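Side-chain contacts in Mypaa.01249.c (Mycobacterium paratuberculosis, PDB 3RD5), which is of uncertain function but probably acts as an oxidoreductase of the short-chain dehydrogenase/reductase family, which commonly uses a nicotinamide cofactor: residues 106-111 / 115-120; 155-160 / 165-170. One frame throughout, in Å; residues are numbered along the deposited sequence.

Contact 1: residues 106-111 / 115-120; sequences DGFESQ and NHLGHF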
loop_
_atom_site.group_PDB
_atom_site.type_symbol
_atom_site.label_atom_id
_atom_site.label_comp_id
_atom_site.label_asym_id
_atom_site.label_seq_id
_atom_site.Cartn_x
_atom_site.Cartn_y
_atom_site.Cartn_z
ATOM N N ASP A 106 -18.554 -5.029 3.558
ATOM C CA ASP A 106 -19.128 -4.344 2.406
ATOM C C ASP A 106 -19.417 -5.233 1.188
ATOM O O ASP A 106 -19.856 -4.744 0.139
ATOM C CB ASP A 106 -18.200 -3.162 2.040
ATOM C CG ASP A 106 -17.996 -2.222 3.228
ATOM O OD1 ASP A 106 -18.996 -1.558 3.611
ATOM O OD2 ASP A 106 -16.889 -2.222 3.802
ATOM N N GLY A 107 -19.184 -6.527 1.347
ATOM C CA GLY A 107 -19.454 -7.504 0.294
ATOM C C GLY A 107 -18.385 -7.698 -0.729
ATOM O O GLY A 107 -18.625 -8.282 -1.801
ATOM N N PHE A 108 -17.176 -7.234 -0.411
ATOM C CA PHE A 108 -16.082 -7.382 -1.350
ATOM C C PHE A 108 -15.358 -8.712 -1.111
ATOM O O PHE A 108 -15.243 -9.167 0.020
ATOM C CB PHE A 108 -15.037 -6.261 -1.211
ATOM C CG PHE A 108 -15.588 -4.856 -1.235
ATOM C CD1 PHE A 108 -16.651 -4.489 -2.062
ATOM C CD2 PHE A 108 -14.953 -3.862 -0.496
ATOM C CE1 PHE A 108 -17.094 -3.187 -2.066
ATOM C CE2 PHE A 108 -15.400 -2.527 -0.541
ATOM C CZ PHE A 108 -16.495 -2.231 -1.310
ATOM N N GLU A 109 -14.815 -9.328 -2.163
ATOM C CA GLU A 109 -13.893 -10.460 -1.982
ATOM C C GLU A 109 -12.736 -9.951 -1.112
ATOM O O GLU A 109 -12.276 -8.807 -1.267
ATOM C CB GLU A 109 -13.443 -11.019 -3.333
ATOM C CG GLU A 109 -12.480 -12.188 -3.277
ATOM C CD GLU A 109 -11.010 -11.777 -3.066
ATOM O OE1 GLU A 109 -10.607 -10.762 -3.680
ATOM O OE2 GLU A 109 -10.280 -12.448 -2.288
ATOM N N SER A 110 -12.278 -10.766 -0.173
ATOM C CA SER A 110 -11.427 -10.193 0.882
ATOM C C SER A 110 -10.073 -9.656 0.424
ATOM O O SER A 110 -9.591 -8.672 0.982
ATOM C CB SER A 110 -11.284 -11.140 2.086
ATOM O OG SER A 110 -10.448 -12.254 1.796
ATOM N N GLN A 111 -9.466 -10.271 -0.577
ATOM C CA GLN A 111 -8.150 -9.804 -1.022
ATOM C C GLN A 111 -8.293 -8.488 -1.780
ATOM O O GLN A 111 -7.576 -7.528 -1.492
ATOM C CB GLN A 111 -7.392 -10.876 -1.802
ATOM C CG GLN A 111 -7.173 -12.132 -0.982
ATOM C CD GLN A 111 -6.232 -13.105 -1.631
ATOM O OE1 GLN A 111 -5.018 -12.841 -1.751
ATOM N NE2 GLN A 111 -6.762 -14.258 -2.052
ATOM N N ASN A 115 -6.742 -5.259 0.135
ATOM C CA ASN A 115 -5.460 -4.831 -0.402
ATOM C C ASN A 115 -5.617 -3.633 -1.315
ATOM O O ASN A 115 -4.745 -2.771 -1.362
ATOM C CB ASN A 115 -4.846 -5.979 -1.189
ATOM C CG ASN A 115 -4.510 -7.205 -0.349
ATOM O OD1 ASN A 115 -4.572 -7.170 0.890
ATOM N ND2 ASN A 115 -4.148 -8.312 -1.019
ATOM N N HIS A 116 -6.726 -3.592 -2.058
ATOM C CA HIS A 116 -6.994 -2.487 -2.965
ATOM C C HIS A 116 -8.116 -1.552 -2.494
ATOM O O HIS A 116 -7.896 -0.348 -2.311
ATOM C CB HIS A 116 -7.283 -3.004 -4.399
ATOM C CG HIS A 116 -7.752 -1.945 -5.327
ATOM N ND1 HIS A 116 -6.965 -0.885 -5.714
ATOM C CD2 HIS A 116 -8.949 -1.768 -5.935
ATOM C CE1 HIS A 116 -7.668 -0.081 -6.503
ATOM N NE2 HIS A 116 -8.884 -0.600 -6.660
ATOM N N LEU A 117 -9.339 -2.059 -2.344
ATOM C CA LEU A 117 -10.467 -1.137 -2.142
ATOM C C LEU A 117 -10.407 -0.342 -0.864
ATOM O O LEU A 117 -10.704 0.858 -0.845
ATOM C CB LEU A 117 -11.835 -1.848 -2.285
ATOM C CG LEU A 117 -12.100 -2.442 -3.684
ATOM C CD1 LEU A 117 -13.272 -3.474 -3.674
ATOM C CD2 LEU A 117 -12.362 -1.360 -4.759
ATOM N N GLY A 118 -9.971 -0.982 0.218
ATOM C CA GLY A 118 -9.878 -0.238 1.483
ATOM C C GLY A 118 -8.789 0.852 1.407
ATOM O O GLY A 118 -8.973 1.940 1.923
ATOM N N HIS A 119 -7.684 0.536 0.763
ATOM C CA HIS A 119 -6.601 1.500 0.498
ATOM C C HIS A 119 -7.016 2.623 -0.450
ATOM O O HIS A 119 -6.634 3.780 -0.281
ATOM C CB HIS A 119 -5.347 0.795 -0.003
ATOM C CG HIS A 119 -4.557 0.120 1.084
ATOM N ND1 HIS A 119 -4.009 -1.137 0.922
ATOM C CD2 HIS A 119 -4.133 0.572 2.291
ATOM C CE1 HIS A 119 -3.305 -1.434 2.018
ATOM N NE2 HIS A 119 -3.401 -0.427 2.889
ATOM N N PHE A 120 -7.822 2.279 -1.457
ATOM C CA PHE A 120 -8.371 3.262 -2.383
ATOM C C PHE A 120 -9.199 4.300 -1.626
ATOM O O PHE A 120 -9.018 5.514 -1.805
ATOM C CB PHE A 120 -9.230 2.525 -3.414
ATOM C CG PHE A 120 -9.863 3.419 -4.453
ATOM C CD1 PHE A 120 -9.185 3.710 -5.615
ATOM C CD2 PHE A 120 -11.108 3.993 -4.254
ATOM C CE1 PHE A 120 -9.734 4.550 -6.582
ATOM C CE2 PHE A 120 -11.665 4.836 -5.220
ATOM C CZ PHE A 120 -10.977 5.127 -6.367
#
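Leu117 lays its CD1 methyl over the ring of Phe108. The contact joins the start of helix 110-126, and the loop leading into it, to the next turns of the same helix. The fold is the Rossmann-like fold of short-chain dehydrogenases. CD1 sits 3.6 Å from the centroid of the Phe108 ring, close to the ring normal, so this is a CH-pi contact over the face. Leu117 CB adds a looser touch near the rim, 4.0 Å from Phe108 CE2. Phe108 CG lies beside the backbone N (chi1 -51°), which swings the ring across to the helix. The opposite ring face carries Asp106 CB, offset toward the rim. The ring is thus held between a methyl and a methylene. Leu117 also packs against Ser281 of helix 271-285.

Glu109 is the N-cap of the helix. Its OE2 accepts from Gln111 N at 2.9 Å, with the donor above the carboxylate plane, while OE1 takes Ile112 N. One carboxylate therefore satisfies two amides of the first turn. Further on, Asn115 N donates to Gln111 O at 2.9 Å. Gln111 OE1 accepts from Ala98 N, and Gln111 NE2 bonds to Pro161 O and Tyr159 OH. Asn115 holds CG beside its backbone N (chi1 -64°). This leans the side chain back over the turn, with CG 3.3 Å from Gln111 O. Asn115 ND2 probably hydrogen-bonds to Ser168 OG.

A wider pi-type turn spans 115-117. Asn115 probably corresponds to the helix asparagine of the family's active-site tetrad. Asn115 O takes two side-chain donors, Asn172 ND2 and His119 ND1. His119 ND1 is 2.9 Å from Asn115 O, with the oxygen in the imidazole plane but the donor 48° above the carbonyl plane.

Contact 2: residues 155-160 / 165-170; sequences RSRRYS and YSQSKL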
loop_
_atom_site.group_PDB
_atom_site.type_symbol
_atom_site.label_atom_id
_atom_site.label_comp_id
_atom_site.label_asym_id
_atom_site.label_seq_id
_atom_site.Cartn_x
_atom_site.Cartn_y
_atom_site.Cartn_z
ATOM N N ARG A 155 -17.820 -13.223 -7.677
ATOM C CA ARG A 155 -19.161 -13.705 -7.298
ATOM C C ARG A 155 -19.686 -14.825 -8.189
ATOM O O ARG A 155 -20.505 -15.661 -7.734
ATOM C CB ARG A 155 -20.137 -12.525 -7.350
ATOM C CG ARG A 155 -21.529 -12.857 -6.831
ATOM C CD ARG A 155 -21.525 -13.205 -5.378
ATOM N NE ARG A 155 -22.833 -13.755 -5.015
ATOM C CZ ARG A 155 -23.180 -15.037 -5.147
ATOM N NH1 ARG A 155 -22.308 -15.952 -5.605
ATOM N NH2 ARG A 155 -24.413 -15.407 -4.797
ATOM N N SER A 156 -19.244 -14.851 -9.432
ATOM C CA SER A 156 -19.821 -15.732 -10.483
ATOM C C SER A 156 -18.763 -16.495 -11.266
ATOM O O SER A 156 -18.999 -16.928 -12.402
ATOM C CB SER A 156 -20.699 -14.892 -11.432
ATOM O OG SER A 156 -21.732 -14.239 -10.694
ATOM N N ARG A 157 -17.596 -16.683 -10.652
ATOM C CA ARG A 157 -16.483 -17.376 -11.265
ATOM C C ARG A 157 -15.690 -18.094 -10.150
ATOM O O ARG A 157 -15.496 -17.531 -9.089
ATOM C CB ARG A 157 -15.559 -16.396 -12.046
ATOM C CG ARG A 157 -14.926 -15.293 -11.229
ATOM C CD ARG A 157 -14.426 -14.152 -12.119
ATOM N NE ARG A 157 -13.868 -13.008 -11.397
ATOM C CZ ARG A 157 -12.562 -12.726 -11.287
ATOM N NH1 ARG A 157 -11.641 -13.517 -11.821
ATOM N NH2 ARG A 157 -12.206 -11.620 -10.665
ATOM N N ARG A 158 -15.265 -19.319 -10.407
ATOM C CA ARG A 158 -14.545 -20.139 -9.432
ATOM C C ARG A 158 -13.368 -19.348 -8.864
ATOM O O ARG A 158 -12.570 -18.721 -9.611
ATOM C CB ARG A 158 -14.031 -21.422 -10.080
ATOM C CG ARG A 158 -13.070 -22.235 -9.205
ATOM C CD ARG A 158 -12.486 -23.427 -10.020
ATOM N NE ARG A 158 -13.490 -24.408 -10.237
ATOM C CZ ARG A 158 -13.733 -25.079 -11.374
ATOM N NH1 ARG A 158 -13.115 -24.790 -12.527
ATOM N NH2 ARG A 158 -14.651 -25.992 -11.361
ATOM N N TYR A 159 -13.216 -19.400 -7.546
ATOM C CA TYR A 159 -12.144 -18.701 -6.868
ATOM C C TYR A 159 -10.800 -19.403 -7.025
ATOM O O TYR A 159 -10.708 -20.628 -6.991
ATOM C CB TYR A 159 -12.483 -18.630 -5.391
ATOM C CG TYR A 159 -11.577 -17.785 -4.503
ATOM C CD1 TYR A 159 -11.593 -16.383 -4.575
ATOM C CD2 TYR A 159 -10.772 -18.392 -3.540
ATOM C CE1 TYR A 159 -10.823 -15.648 -3.674
ATOM C CE2 TYR A 159 -10.021 -17.666 -2.659
ATOM C CZ TYR A 159 -10.036 -16.318 -2.753
ATOM O OH TYR A 159 -9.262 -15.630 -1.777
ATOM N N SER A 160 -9.730 -18.602 -7.109
ATOM C CA SER A 160 -8.342 -19.022 -7.017
ATOM C C SER A 160 -7.677 -18.171 -5.933
ATOM O O SER A 160 -7.555 -16.934 -6.130
ATOM C CB SER A 160 -7.655 -18.799 -8.345
ATOM O OG SER A 160 -6.216 -18.874 -8.160
ATOM N N TYR A 165 -5.184 -12.963 -5.130
ATOM C CA TYR A 165 -4.027 -12.155 -4.707
ATOM C C TYR A 165 -3.493 -11.329 -5.883
ATOM O O TYR A 165 -3.318 -10.111 -5.790
ATOM C CB TYR A 165 -2.926 -13.016 -4.100
ATOM C CG TYR A 165 -1.829 -12.200 -3.425
ATOM C CD1 TYR A 165 -2.124 -11.292 -2.400
ATOM C CD2 TYR A 165 -0.523 -12.286 -3.849
ATOM C CE1 TYR A 165 -1.133 -10.540 -1.801
ATOM C CE2 TYR A 165 0.461 -11.547 -3.263
ATOM C CZ TYR A 165 0.157 -10.685 -2.232
ATOM O OH TYR A 165 1.185 -9.908 -1.677
ATOM N N SER A 166 -3.225 -11.995 -6.984
ATOM C CA SER A 166 -2.647 -11.348 -8.151
ATOM C C SER A 166 -3.519 -10.232 -8.687
ATOM O O SER A 166 -3.018 -9.153 -9.080
ATOM C CB SER A 166 -2.380 -12.367 -9.253
ATOM O OG SER A 166 -1.400 -13.333 -8.872
ATOM N N GLN A 167 -4.855 -10.418 -8.703
ATOM C CA GLN A 167 -5.727 -9.345 -9.154
ATOM C C GLN A 167 -5.529 -8.115 -8.272
ATOM O O GLN A 167 -5.475 -6.983 -8.764
ATOM C CB GLN A 167 -7.228 -9.759 -9.169
ATOM C CG GLN A 167 -8.116 -8.680 -9.768
ATOM C CD GLN A 167 -9.622 -8.960 -9.707
ATOM O OE1 GLN A 167 -10.305 -8.856 -10.744
ATOM N NE2 GLN A 167 -10.161 -9.148 -8.503
ATOM N N SER A 168 -5.464 -8.340 -6.960
ATOM C CA SER A 168 -5.319 -7.231 -6.018
ATOM C C SER A 168 -3.985 -6.497 -6.145
ATOM O O SER A 168 -3.922 -5.280 -5.996
ATOM C CB SER A 168 -5.575 -7.696 -4.567
ATOM O OG SER A 168 -4.480 -8.368 -3.983
ATOM N N LYS A 169 -2.941 -7.263 -6.419
ATOM C CA LYS A 169 -1.568 -6.709 -6.563
ATOM C C LYS A 169 -1.383 -5.947 -7.865
ATOM O O LYS A 169 -0.696 -4.923 -7.940
ATOM C CB LYS A 169 -0.525 -7.777 -6.301
ATOM C CG LYS A 169 -0.565 -8.338 -4.886
ATOM C CD LYS A 169 -0.078 -7.332 -3.861
ATOM C CE LYS A 169 -1.075 -6.989 -2.788
ATOM N NZ LYS A 169 -0.517 -5.902 -1.913
ATOM N N LEU A 170 -2.032 -6.413 -8.927
ATOM C CA LEU A 170 -2.140 -5.669 -10.164
ATOM C C LEU A 170 -2.944 -4.379 -9.948
ATOM O O LEU A 170 -2.535 -3.301 -10.393
ATOM C CB LEU A 170 -2.763 -6.565 -11.244
ATOM C CG LEU A 170 -3.054 -5.849 -12.565
ATOM C CD1 LEU A 170 -1.808 -5.214 -13.244
ATOM C CD2 LEU A 170 -3.756 -6.778 -13.540
HETATM O O HOH W 1 -9.204 -11.645 -11.756
#
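Arg157 and Gln167 are the pair that meets here, joining the loop after strand 133-137 to helix 161-185 of the short-chain dehydrogenase fold. The helix segment begins with Tyr165. Its ring carries Lys169 CG over one face, offset toward the rim, and its carbonyl O accepts from Lys169 N as well as from a side chain further along. Ser166 OG turns to Ala141 O.

Gln167 makes the contact. Its CG is anti to the backbone N (chi1 -174°) and the chain stays extended, which carries the amide out to the loop. OE1 lies 3.4 Å from Arg157 NH2, at the edge of the guanidinium and near its plane. The N-H points poorly at it, with an angle of 123°, and the bond is weak. The guanidinium and amide planes are 67° apart. A water accepts from Arg157 NH1 at 3.1 Å and makes a weak bond to Gln167 OE1. Asn148 N donates to the same oxygen, and Gln167 NE2 donates to Leu152 O. Arg157 NE is bound to Asp151 O.

Ser168 is that side chain, with OG donating to Tyr165 O at 2.8 Å. In this family a YxxxK motif marks the active site, and Tyr165 and Lys169 fit it, so they are probably the catalytic pair. Lys169 NZ binds Asn172 OD1. Leu170 N closes this turn on Ser166 O.

Both routes from Arg157 to Gln167 OE1, direct and through water, are weak. The pair therefore adds little grip beyond what Asn148 N and Leu152 O give Gln167 and Asp151 O gives Arg157 NE.

From the N terminus, the chain passes strand 87-92 and reaches contact 1, which spans the first turns of helix 110-126 and ties its lead-in residues back onto it. It then runs through strand 133-137 and a long loop to contact 2, which does the same for helix 161-185. The two follow in series and neither nests nor crosses. Their centres are about 12 Å apart, and the helices pack side by side. Gln111 OE1 lies 3.2 Å from Tyr165 CB in packing contact. Tyr159 OH lies 2.9 Å from Gln111 NE2, a probable hydrogen bond. This pair and that of Asn115 ND2 with Ser168 OG join the two contacts near the presumed active site.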